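PDB 1L6R: hypothetical protein TA0175 from Thermoplasma acidophilum, which catalyses the magnesium-dependent dephosphorylation of 2-phosphoglycolate to glycolate and, less efficiently, releases phosphate from inorganic pyrophosphate. Local coordinates for residues Lys81-Asn86 with Lys154-Asn159; Gly67-Ile72 with Val137-Gly142; Lys160-Glu163 with Glu168-Glu171; Ser33-Gly38 with Leu59-Pro64. The protein carries 1 engineered substitution. All coordinates share one frame; numbering follows the deposited sequence.

Interaction 1 (Lys81-Asn86 with Lys154-Asn159)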
loop_
_atom_site.group_PDB
_atom_site.type_symbol
_atom_site.label_atom_id
_atom_site.label_comp_id
_atom_site.label_asym_id
_atom_site.label_seq_id
_atom_site.Cartn_x
_atom_site.Cartn_y
_atom_site.Cartn_z
ATOM N N LYS A 81 16.012 12.183 9.030
ATOM C CA LYS A 81 14.861 11.803 9.828
ATOM C C LYS A 81 14.556 10.335 9.565
ATOM O O LYS A 81 14.516 9.908 8.412
ATOM C CB LYS A 81 13.651 12.667 9.455
ATOM C CG LYS A 81 13.838 14.147 9.780
ATOM C CD LYS A 81 12.555 14.948 9.610
ATOM C CE LYS A 81 12.149 15.068 8.154
ATOM N NZ LYS A 81 10.888 15.848 7.991
ATOM N N LYS A 82 14.390 9.544 10.617
ATOM C CA LYS A 82 14.033 8.149 10.401
ATOM C C LYS A 82 12.621 7.998 10.935
ATOM O O LYS A 82 12.211 8.684 11.882
ATOM C CB LYS A 82 14.999 7.175 11.082
ATOM C CG LYS A 82 14.837 7.026 12.563
ATOM C CD LYS A 82 15.837 6.014 13.082
ATOM C CE LYS A 82 15.492 5.602 14.497
ATOM N NZ LYS A 82 16.496 4.653 15.023
ATOM N N PHE A 83 11.869 7.101 10.318
ATOM C CA PHE A 83 10.477 6.914 10.673
ATOM C C PHE A 83 10.159 5.583 11.321
ATOM O O PHE A 83 9.032 5.351 11.755
ATOM C CB PHE A 83 9.643 7.141 9.413
ATOM C CG PHE A 83 9.927 8.462 8.751
ATOM C CD1 PHE A 83 9.459 9.645 9.315
ATOM C CD2 PHE A 83 10.713 8.533 7.605
ATOM C CE1 PHE A 83 9.771 10.881 8.750
ATOM C CE2 PHE A 83 11.031 9.770 7.031
ATOM C CZ PHE A 83 10.556 10.941 7.610
ATOM N N PHE A 84 11.164 4.716 11.373
ATOM C CA PHE A 84 11.040 3.406 11.985
ATOM C C PHE A 84 12.350 3.096 12.680
ATOM O O PHE A 84 13.370 3.734 12.421
ATOM C CB PHE A 84 10.756 2.315 10.942
ATOM C CG PHE A 84 9.492 2.533 10.158
ATOM C CD1 PHE A 84 9.467 3.408 9.079
ATOM C CD2 PHE A 84 8.322 1.875 10.514
ATOM C CE1 PHE A 84 8.288 3.624 8.364
ATOM C CE2 PHE A 84 7.142 2.082 9.805
ATOM C CZ PHE A 84 7.125 2.958 8.729
ATOM N N SER A 85 12.322 2.100 13.552
ATOM C CA SER A 85 13.505 1.705 14.310
ATOM C C SER A 85 14.009 0.323 13.922
ATOM O O SER A 85 13.251 -0.502 13.417
ATOM C CB SER A 85 13.170 1.721 15.798
ATOM O OG SER A 85 14.151 1.042 16.556
ATOM N N ASN A 86 15.290 0.070 14.181
ATOM C CA ASN A 86 15.897 -1.216 13.862
ATOM C C ASN A 86 16.157 -2.087 15.091
ATOM O O ASN A 86 16.818 -3.116 14.993
ATOM C CB ASN A 86 17.212 -1.013 13.093
ATOM C CG ASN A 86 18.275 -0.312 13.920
ATOM O OD1 ASN A 86 17.990 0.216 14.988
ATOM N ND2 ASN A 86 19.511 -0.301 13.421
ATOM N N LYS A 154 8.140 1.892 -0.232
ATOM C CA LYS A 154 8.151 3.000 -1.170
ATOM C C LYS A 154 6.863 3.814 -1.164
ATOM O O LYS A 154 6.892 4.998 -1.490
ATOM C CB LYS A 154 8.480 2.498 -2.587
ATOM C CG LYS A 154 9.900 1.915 -2.722
ATOM C CD LYS A 154 10.334 1.840 -4.196
ATOM C CE LYS A 154 11.747 1.264 -4.364
ATOM N NZ LYS A 154 11.804 -0.223 -4.164
ATOM N N ALA A 155 5.740 3.198 -0.791
ATOM C CA ALA A 155 4.476 3.931 -0.724
ATOM C C ALA A 155 4.564 4.930 0.427
ATOM O O ALA A 155 4.113 6.068 0.308
ATOM C CB ALA A 155 3.303 2.970 -0.507
ATOM N N PHE A 156 5.139 4.497 1.545
ATOM C CA PHE A 156 5.298 5.389 2.684
ATOM C C PHE A 156 6.133 6.602 2.244
ATOM O O PHE A 156 5.787 7.746 2.536
ATOM C CB PHE A 156 6.010 4.648 3.823
ATOM C CG PHE A 156 6.361 5.522 4.992
ATOM C CD1 PHE A 156 5.459 5.714 6.036
ATOM C CD2 PHE A 156 7.592 6.169 5.044
ATOM C CE1 PHE A 156 5.779 6.543 7.118
ATOM C CE2 PHE A 156 7.925 7.001 6.119
ATOM C CZ PHE A 156 7.016 7.189 7.158
ATOM N N ALA A 157 7.227 6.350 1.530
ATOM C CA ALA A 157 8.096 7.438 1.082
ATOM C C ALA A 157 7.418 8.398 0.101
ATOM O O ALA A 157 7.545 9.621 0.230
ATOM C CB ALA A 157 9.373 6.867 0.455
ATOM N N VAL A 158 6.704 7.853 -0.878
ATOM C CA VAL A 158 6.036 8.697 -1.871
ATOM C C VAL A 158 4.938 9.524 -1.208
ATOM O O VAL A 158 4.763 10.699 -1.529
ATOM C CB VAL A 158 5.475 7.839 -3.040
ATOM C CG1 VAL A 158 4.602 8.686 -3.952
ATOM C CG2 VAL A 158 6.634 7.267 -3.849
ATOM N N ASN A 159 4.200 8.928 -0.280
ATOM C CA ASN A 159 3.175 9.703 0.404
ATOM C C ASN A 159 3.827 10.818 1.211
ATOM O O ASN A 159 3.279 11.915 1.319
ATOM C CB ASN A 159 2.335 8.814 1.319
ATOM C CG ASN A 159 1.237 8.103 0.570
ATOM O OD1 ASN A 159 0.540 8.708 -0.241
ATOM N ND2 ASN A 159 1.070 6.821 0.841
#

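Interaction 2 (Gly67-Ile72 with Val137-Gly142)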
loop_
_atom_site.group_PDB
_atom_site.type_symbol
_atom_site.label_atom_id
_atom_site.label_comp_id
_atom_site.label_asym_id
_atom_site.label_seq_id
_atom_site.Cartn_x
_atom_site.Cartn_y
_atom_site.Cartn_z
ATOM N N GLY A 67 16.673 6.117 2.167
ATOM C CA GLY A 67 17.428 4.881 2.242
ATOM C C GLY A 67 16.526 3.873 2.942
ATOM O O GLY A 67 15.383 4.188 3.306
ATOM N N GLU A 68 17.025 2.654 3.119
ATOM C CA GLU A 68 16.293 1.603 3.813
ATOM C C GLU A 68 14.844 1.478 3.366
ATOM O O GLU A 68 13.926 1.336 4.177
ATOM C CB GLU A 68 16.386 1.816 5.333
ATOM C CG GLU A 68 17.835 1.835 5.802
ATOM C CD GLU A 68 17.987 1.894 7.310
ATOM O OE1 GLU A 68 17.432 1.011 7.992
ATOM O OE2 GLU A 68 18.684 2.801 7.817
ATOM N N ASN A 69 14.649 1.538 2.047
ATOM C CA ASN A 69 13.345 1.354 1.411
ATOM C C ASN A 69 12.253 2.326 1.817
ATOM O O ASN A 69 11.064 2.030 1.668
ATOM C CB ASN A 69 12.887 -0.095 1.626
ATOM C CG ASN A 69 13.848 -1.086 1.007
ATOM O OD1 ASN A 69 14.007 -1.118 -0.213
ATOM N ND2 ASN A 69 14.514 -1.880 1.836
ATOM N N GLY A 70 12.672 3.492 2.306
ATOM C CA GLY A 70 11.737 4.523 2.715
ATOM C C GLY A 70 11.726 4.806 4.205
ATOM O O GLY A 70 11.080 5.759 4.640
ATOM N N GLY A 71 12.454 4.012 4.984
ATOM C CA GLY A 71 12.453 4.193 6.428
ATOM C C GLY A 71 13.289 5.326 6.980
ATOM O O GLY A 71 13.122 5.694 8.143
ATOM N N ILE A 72 14.195 5.871 6.173
ATOM C CA ILE A 72 15.056 6.955 6.627
ATOM C C ILE A 72 15.233 7.918 5.463
ATOM O O ILE A 72 15.307 7.503 4.302
ATOM C CB ILE A 72 16.400 6.385 7.166
ATOM C CG1 ILE A 72 17.257 7.501 7.764
ATOM C CG2 ILE A 72 17.142 5.629 6.072
ATOM C CD1 ILE A 72 18.329 6.974 8.703
ATOM N N VAL A 137 8.580 -7.899 7.288
ATOM C CA VAL A 137 8.499 -8.514 5.969
ATOM C C VAL A 137 9.919 -8.584 5.430
ATOM O O VAL A 137 10.813 -7.869 5.907
ATOM C CB VAL A 137 7.623 -7.713 4.958
ATOM C CG1 VAL A 137 6.180 -7.632 5.458
ATOM C CG2 VAL A 137 8.191 -6.323 4.745
ATOM N N ILE A 138 10.147 -9.474 4.469
ATOM C CA ILE A 138 11.467 -9.568 3.857
ATOM C C ILE A 138 11.336 -9.601 2.338
ATOM O O ILE A 138 10.356 -10.112 1.795
ATOM C CB ILE A 138 12.298 -10.834 4.300
ATOM C CG1 ILE A 138 11.670 -12.136 3.780
ATOM C CG2 ILE A 138 12.475 -10.851 5.815
ATOM C CD1 ILE A 138 12.597 -13.340 3.948
ATOM N N PHE A 139 12.319 -9.009 1.668
ATOM C CA PHE A 139 12.387 -9.009 0.208
ATOM C C PHE A 139 13.794 -8.598 -0.165
ATOM O O PHE A 139 14.558 -8.108 0.671
ATOM C CB PHE A 139 11.381 -8.049 -0.439
ATOM C CG PHE A 139 11.493 -6.635 0.040
ATOM C CD1 PHE A 139 10.745 -6.209 1.132
ATOM C CD2 PHE A 139 12.360 -5.735 -0.577
ATOM C CE1 PHE A 139 10.850 -4.909 1.614
ATOM C CE2 PHE A 139 12.478 -4.420 -0.099
ATOM C CZ PHE A 139 11.721 -4.011 0.996
ATOM N N TYR A 140 14.138 -8.808 -1.428
ATOM C CA TYR A 140 15.454 -8.471 -1.929
ATOM C C TYR A 140 15.426 -7.199 -2.762
ATOM O O TYR A 140 14.474 -6.948 -3.503
ATOM C CB TYR A 140 15.997 -9.633 -2.787
ATOM C CG TYR A 140 17.441 -9.472 -3.191
ATOM C CD1 TYR A 140 17.797 -8.726 -4.318
ATOM C CD2 TYR A 140 18.459 -10.017 -2.410
ATOM C CE1 TYR A 140 19.128 -8.524 -4.646
ATOM C CE2 TYR A 140 19.792 -9.820 -2.731
ATOM C CZ TYR A 140 20.116 -9.073 -3.848
ATOM O OH TYR A 140 21.434 -8.867 -4.165
ATOM N N SER A 141 16.464 -6.382 -2.608
ATOM C CA SER A 141 16.598 -5.177 -3.415
ATOM C C SER A 141 18.050 -4.738 -3.420
ATOM O O SER A 141 18.694 -4.672 -2.377
ATOM C CB SER A 141 15.739 -4.031 -2.882
ATOM O OG SER A 141 15.774 -2.953 -3.813
ATOM N N GLY A 142 18.575 -4.456 -4.604
ATOM C CA GLY A 142 19.937 -3.981 -4.692
ATOM C C GLY A 142 20.999 -4.998 -4.354
ATOM O O GLY A 142 21.207 -5.963 -5.084
#

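Interaction 3 (Lys160-Glu163 with Glu168-Glu171)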
loop_
_atom_site.group_PDB
_atom_site.type_symbol
_atom_site.label_atom_id
_atom_site.label_comp_id
_atom_site.label_asym_id
_atom_site.label_seq_id
_atom_site.Cartn_x
_atom_site.Cartn_y
_atom_site.Cartn_z
ATOM N N LYS A 160 5.001 10.545 1.776
ATOM C CA LYS A 160 5.710 11.558 2.555
ATOM C C LYS A 160 6.132 12.715 1.643
ATOM O O LYS A 160 6.020 13.876 2.019
ATOM C CB LYS A 160 6.925 10.933 3.238
ATOM C CG LYS A 160 7.730 11.909 4.066
ATOM C CD LYS A 160 8.521 11.179 5.126
ATOM C CE LYS A 160 7.593 10.571 6.175
ATOM N NZ LYS A 160 6.802 11.622 6.877
ATOM N N LEU A 161 6.620 12.401 0.446
ATOM C CA LEU A 161 7.012 13.446 -0.504
ATOM C C LEU A 161 5.787 14.274 -0.906
ATOM O O LEU A 161 5.861 15.505 -1.020
ATOM C CB LEU A 161 7.649 12.810 -1.744
ATOM C CG LEU A 161 9.047 12.211 -1.541
ATOM C CD1 LEU A 161 9.394 11.328 -2.716
ATOM C CD2 LEU A 161 10.075 13.330 -1.393
ATOM N N LYS A 162 4.663 13.596 -1.117
ATOM C CA LYS A 162 3.423 14.267 -1.496
ATOM C C LYS A 162 3.072 15.306 -0.442
ATOM O O LYS A 162 2.729 16.442 -0.775
ATOM C CB LYS A 162 2.292 13.246 -1.637
ATOM C CG LYS A 162 0.914 13.858 -1.876
ATOM C CD LYS A 162 -0.098 12.785 -2.240
ATOM C CE LYS A 162 -1.515 13.331 -2.303
ATOM N NZ LYS A 162 -2.039 13.584 -0.936
ATOM N N GLU A 163 3.169 14.913 0.824
ATOM C CA GLU A 163 2.871 15.803 1.943
ATOM C C GLU A 163 3.864 16.962 2.017
ATOM O O GLU A 163 3.475 18.119 2.159
ATOM C CB GLU A 163 2.910 15.016 3.257
ATOM C CG GLU A 163 2.728 15.865 4.506
ATOM C CD GLU A 163 2.882 15.060 5.782
ATOM O OE1 GLU A 163 2.101 14.107 5.984
ATOM O OE2 GLU A 163 3.786 15.379 6.582
ATOM N N GLU A 168 -0.538 16.826 -5.515
ATOM C CA GLU A 168 -1.638 15.909 -5.773
ATOM C C GLU A 168 -0.922 14.684 -6.343
ATOM O O GLU A 168 0.190 14.799 -6.872
ATOM C CB GLU A 168 -2.601 16.486 -6.815
ATOM C CG GLU A 168 -3.372 17.714 -6.353
ATOM C CD GLU A 168 -4.156 17.467 -5.076
ATOM O OE1 GLU A 168 -4.790 16.394 -4.960
ATOM O OE2 GLU A 168 -4.142 18.349 -4.190
ATOM N N TYR A 169 -1.540 13.515 -6.248
ATOM C CA TYR A 169 -0.907 12.307 -6.759
ATOM C C TYR A 169 -0.558 12.386 -8.242
ATOM O O TYR A 169 0.479 11.867 -8.663
ATOM C CB TYR A 169 -1.803 11.084 -6.521
ATOM C CG TYR A 169 -1.776 10.531 -5.108
ATOM C CD1 TYR A 169 -0.590 10.054 -4.534
ATOM C CD2 TYR A 169 -2.951 10.429 -4.362
ATOM C CE1 TYR A 169 -0.583 9.484 -3.250
ATOM C CE2 TYR A 169 -2.956 9.861 -3.085
ATOM C CZ TYR A 169 -1.775 9.390 -2.540
ATOM O OH TYR A 169 -1.809 8.800 -1.296
ATOM N N ASP A 170 -1.417 13.027 -9.036
ATOM C CA ASP A 170 -1.182 13.137 -10.475
ATOM C C ASP A 170 -0.029 14.061 -10.851
ATOM O O ASP A 170 0.319 14.172 -12.028
ATOM C CB ASP A 170 -2.467 13.564 -11.209
ATOM C CG ASP A 170 -2.969 14.936 -10.789
ATOM O OD1 ASP A 170 -3.981 15.391 -11.367
ATOM O OD2 ASP A 170 -2.370 15.563 -9.891
ATOM N N GLU A 171 0.561 14.711 -9.849
ATOM C CA GLU A 171 1.709 15.595 -10.070
ATOM C C GLU A 171 3.006 14.852 -9.736
ATOM O O GLU A 171 4.096 15.419 -9.791
ATOM C CB GLU A 171 1.612 16.844 -9.190
ATOM C CG GLU A 171 0.431 17.757 -9.532
ATOM C CD GLU A 171 0.344 18.965 -8.615
ATOM O OE1 GLU A 171 0.240 18.783 -7.382
ATOM O OE2 GLU A 171 0.386 20.106 -9.130
HETATM O O HOH W 1 -2.862 10.970 0.335
#

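Interaction 4 (Ser33-Gly38 with Leu59-Pro64)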
loop_
_atom_site.group_PDB
_atom_site.type_symbol
_atom_site.label_atom_id
_atom_site.label_comp_id
_atom_site.label_asym_id
_atom_site.label_seq_id
_atom_site.Cartn_x
_atom_site.Cartn_y
_atom_site.Cartn_z
ATOM N N SER A 33 19.292 17.324 -16.499
ATOM C CA SER A 33 18.591 18.098 -17.519
ATOM C C SER A 33 17.164 18.394 -17.061
ATOM O O SER A 33 16.713 19.538 -17.117
ATOM C CB SER A 33 18.561 17.337 -18.846
ATOM O OG SER A 33 19.852 17.265 -19.434
ATOM N N ALA A 34 16.456 17.371 -16.588
ATOM C CA ALA A 34 15.082 17.563 -16.134
ATOM C C ALA A 34 15.009 18.510 -14.941
ATOM O O ALA A 34 14.108 19.344 -14.859
ATOM C CB ALA A 34 14.447 16.221 -15.784
ATOM N N GLU A 35 15.953 18.387 -14.010
ATOM C CA GLU A 35 15.960 19.266 -12.845
ATOM C C GLU A 35 16.170 20.717 -13.260
ATOM O O GLU A 35 15.544 21.614 -12.702
ATOM C CB GLU A 35 17.041 18.833 -11.848
ATOM C CG GLU A 35 16.755 17.474 -11.232
ATOM C CD GLU A 35 17.810 17.081 -10.221
ATOM O OE1 GLU A 35 18.993 17.398 -10.467
ATOM O OE2 GLU A 35 17.476 16.454 -9.189
ATOM N N LYS A 36 17.037 20.949 -14.243
ATOM C CA LYS A 36 17.267 22.318 -14.703
ATOM C C LYS A 36 15.975 22.905 -15.271
ATOM O O LYS A 36 15.760 24.119 -15.204
ATOM C CB LYS A 36 18.367 22.370 -15.769
ATOM C CG LYS A 36 19.778 22.304 -15.206
ATOM C CD LYS A 36 20.810 22.807 -16.209
ATOM C CE LYS A 36 20.737 22.052 -17.523
ATOM N NZ LYS A 36 21.875 22.389 -18.426
ATOM N N LYS A 37 15.123 22.048 -15.829
ATOM C CA LYS A 37 13.852 22.490 -16.399
ATOM C C LYS A 37 12.749 22.614 -15.352
ATOM O O LYS A 37 11.601 22.922 -15.684
ATOM C CB LYS A 37 13.397 21.541 -17.513
ATOM C CG LYS A 37 14.157 21.699 -18.824
ATOM C CD LYS A 37 15.642 21.523 -18.607
ATOM C CE LYS A 37 16.413 21.437 -19.903
ATOM N NZ LYS A 37 17.835 21.121 -19.608
ATOM N N GLY A 38 13.091 22.355 -14.092
ATOM C CA GLY A 38 12.118 22.496 -13.021
ATOM C C GLY A 38 11.609 21.272 -12.279
ATOM O O GLY A 38 10.854 21.422 -11.321
ATOM N N LEU A 59 25.489 13.227 -7.508
ATOM C CA LEU A 59 24.713 13.197 -8.741
ATOM C C LEU A 59 24.022 14.542 -8.937
ATOM O O LEU A 59 23.785 14.965 -10.070
ATOM C CB LEU A 59 23.662 12.072 -8.722
ATOM C CG LEU A 59 24.171 10.647 -8.480
ATOM C CD1 LEU A 59 23.071 9.665 -8.849
ATOM C CD2 LEU A 59 25.417 10.366 -9.302
ATOM N N GLY A 60 23.709 15.220 -7.835
ATOM C CA GLY A 60 23.039 16.507 -7.920
ATOM C C GLY A 60 21.528 16.368 -7.879
ATOM O O GLY A 60 20.823 16.859 -8.758
ATOM N N ILE A 61 21.032 15.695 -6.847
ATOM C CA ILE A 61 19.602 15.474 -6.677
ATOM C C ILE A 61 19.020 16.630 -5.862
ATOM O O ILE A 61 19.503 16.927 -4.768
ATOM C CB ILE A 61 19.369 14.145 -5.948
ATOM C CG1 ILE A 61 20.043 13.005 -6.726
ATOM C CG2 ILE A 61 17.875 13.893 -5.767
ATOM C CD1 ILE A 61 19.573 12.844 -8.184
ATOM N N ASN A 62 17.970 17.267 -6.377
ATOM C CA ASN A 62 17.398 18.422 -5.687
ATOM C C ASN A 62 16.286 18.173 -4.677
ATOM O O ASN A 62 15.837 19.101 -4.003
ATOM C CB ASN A 62 16.967 19.496 -6.712
ATOM C CG ASN A 62 15.872 19.026 -7.655
ATOM O OD1 ASN A 62 15.559 19.699 -8.641
ATOM N ND2 ASN A 62 15.282 17.880 -7.361
ATOM N N GLY A 63 15.844 16.927 -4.553
ATOM C CA GLY A 63 14.808 16.624 -3.581
ATOM C C GLY A 63 15.340 15.732 -2.482
ATOM O O GLY A 63 16.528 15.402 -2.460
ATOM N N PRO A 64 14.486 15.325 -1.539
ATOM C CA PRO A 64 14.934 14.453 -0.450
ATOM C C PRO A 64 15.298 13.090 -1.026
ATOM O O PRO A 64 14.845 12.726 -2.114
ATOM C CB PRO A 64 13.695 14.352 0.455
ATOM C CG PRO A 64 12.890 15.584 0.115
ATOM C CD PRO A 64 13.066 15.682 -1.378
#

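Interaction 1 (Lys81-Asn86 with Lys154-Asn159)
One face of the Phe156 ring receives the edge of Phe84, whose CE1 stands 3.9 Å above the plane and over its centre, while Phe83 CD2 lies at the rim of the same ring and in its plane. The Phe84 pair is a T-shaped, edge-to-face stack: the centroids are 5.2 Å apart and the planes meet at 67°. Phe83 relates to Phe156 differently. Its ring is inclined at 56°, neither stacked nor edge-to-face, and the closest touch is made by the root of the side chain, Phe83 CB, at 3.5 Å from Phe156 CZ; the CE2 corner of Phe156 then runs on against CG and CD2 of Phe83. Phe156 reaches both neighbours because its CG lies anti to the backbone N (chi1 174°), which sends the ring outward from the helix into the notch between two consecutive phenylalanines.

This aromatic cluster illustrates how a hydrophobic cross-link can join the two chain passages between core and cap of a HAD-type phosphatase. Residues 83-86 leave the edge strand 80-82 of the core sheet for helix 87-96, and the chain returns to the core at helix 154-164, whose first residue, Lys154, probably binds substrate and forms a salt bridge with Asp181. The three rings are each partly exposed, and no hydrogen bond joins the segments. Phe83 also takes part in a cation-pi contact with Lys160, one helical turn beyond Phe156, and Phe156 packs on Pro188 of the second subunit.

Interaction 2 (Gly67-Ile72 with Val137-Gly142)
Asn69 and Phe139 approach from opposite directions, and the tight part of this contact is the meeting of a carboxamide with the far end of a phenyl ring. Asn69 OD1 lies at the ring edge, in its plane, 3.6 Å from Phe139 CE2, whereas Asn69 ND2 approaches CZ of the same ring obliquely at 3.6 Å. With its plane turned 67° from that of the ring, the amide leans out to one side, its nitrogen displaced from the ring plane near CZ. Phe139 extends this end toward the loop because its CG is held between the backbone N and the carbonyl carbon (chi1 56°). The loose part lies toward Ser141, where CB comes no nearer than 4.3 Å to Asn69 OD1. Phe139 keeps some solvent exposure; Asn69 and Ser141 are buried. Asn69 sits beside Gly46, a magnesium-binding residue, and Ser141 near a bound calcium ion, so the contact borders the active-site cleft.

Backbone bonds shape the loop: Gly67 N donates to Ile72 O at 2.9 Å, and Gly71 and Ile72 together face Gly67 in a classic beta bulge. At Gly70 (phi 113°) a CB would press on Asn69 O. With an alanine at Asn69, the Phe139 ring would probably lose the carboxamide packed against CE2 and CZ, and the partner of ND2 its donor.

The contact joins core to cap: the loop links strands 65-67 and 72-74 of the large sheet, while Phe139 lies on strand 136-141, an outer strand of the three-stranded cap sheet, beside strand 144-149, whose His146 and Met148 also touch Asn69.

Interaction 3 (Lys160-Glu163 with Glu168-Glu171)
Lys162 lays its aliphatic chain across one face of the Tyr169 ring, the two side chains crossing at about a right angle. The lysine leaves the helix with CG anti to the backbone N (chi1 173°) and stays extended as far as CE, which brings CD over the ring, 3.6 Å from the centroid of Tyr169, in a CH-pi contact offset toward the rim. On the way Lys162 CE passes 4.3 Å from Glu168 C. Tyr169 CB does not point at the helix, but the ring end swings nearer to it. The lysine bends at its last torsion (chi4 -74°), keeping Lys162 NZ over the same face at 4.6 Å from the Tyr169 centroid, a cation-pi geometry. A water accepts from Lys162 NZ at 3.0 Å and donates to Tyr169 OH at 2.9 Å. That hydroxyl is also hydrogen-bonded to Asn159 OD1 of the same chain. A leucine in place of Tyr169 would probably leave Lys162 without its aromatic face and Asn159 OD1 without a hydroxyl partner.

The turn carrying the ring is braced within itself. Glu168 N donates to Glu171 OE1 at 2.8 Å, and Glu171 OE1 receives it on its anti lone pair, away from the other oxygen. Tyr169 also packs on Asn159 of the second subunit. The whole belongs to a helix-to-strand connection of the Rossmann-like HAD core, in which helix 154-164 passes through a short 3-10 turn into strand 172-175.

Interaction 4 (Ser33-Gly38 with Leu59-Pro64)
Consecutive beta-alpha-beta units of the Rossmann-like HAD core set helices 25-36 and 49-60 side by side, and their C-terminal ends are joined here through Glu35 and the backbone of residues 60-62. Gly38 closes the first helix in a Schellman motif, its N bonded to Glu35 O at 2.9 Å. At the backbone angles of Gly60 a CB would press on the preceding carbonyl O.

Glu35 reaches across with its chain extended beyond CG, which places the carboxylate against the backbone just past Gly60. Glu35 OE2 accepts from Asn62 N at 3.0 Å, with an N-H...O angle of 158°, and rests 3.4 Å from Ile61 CA. The other oxygen, Glu35 OE1, comes within 2.6 Å of Gly60 O; so short an approach between two oxygens would be consistent with a protonated acid, although the proton is not located. The Asn62 side chain comes to meet Glu35 from the opposite direction, and both residues also touch strand 40-44, through Thr40 and Val41 respectively. Nearby, Arg32 ties the two helices again by bonding Leu59 O.

Within the first helix end, Lys37 NZ folds back to Ser33 O at 3.2 Å, an oxygen that also accepts from Lys37 N. The bond across the contact is itself inclined: Asn62 N approaches Glu35 OE2 from above the carboxylate plane, 42° out of it.

How the interactions relate
From the N terminus, interaction 4 closes first, bringing the ends of helices 25-36 and 49-60 together and closing the loop that contains strand 40-44. The chain runs almost directly into interaction 2, which stays open through strand 80-82 and much of the cap. Interaction 1 starts inside that span and closes after it, so the two cross rather than nest; interaction 2 ties cap to core, while interaction 1 joins the outgoing and returning chain at the base of the cap. Phe83 N and Gly71 O link them at 2.9 Å in a probable hydrogen bond. Interaction 3 follows in series on helix 154-164, already used by interaction 1, and meets interaction 4 where Leu161 packs on Pro64.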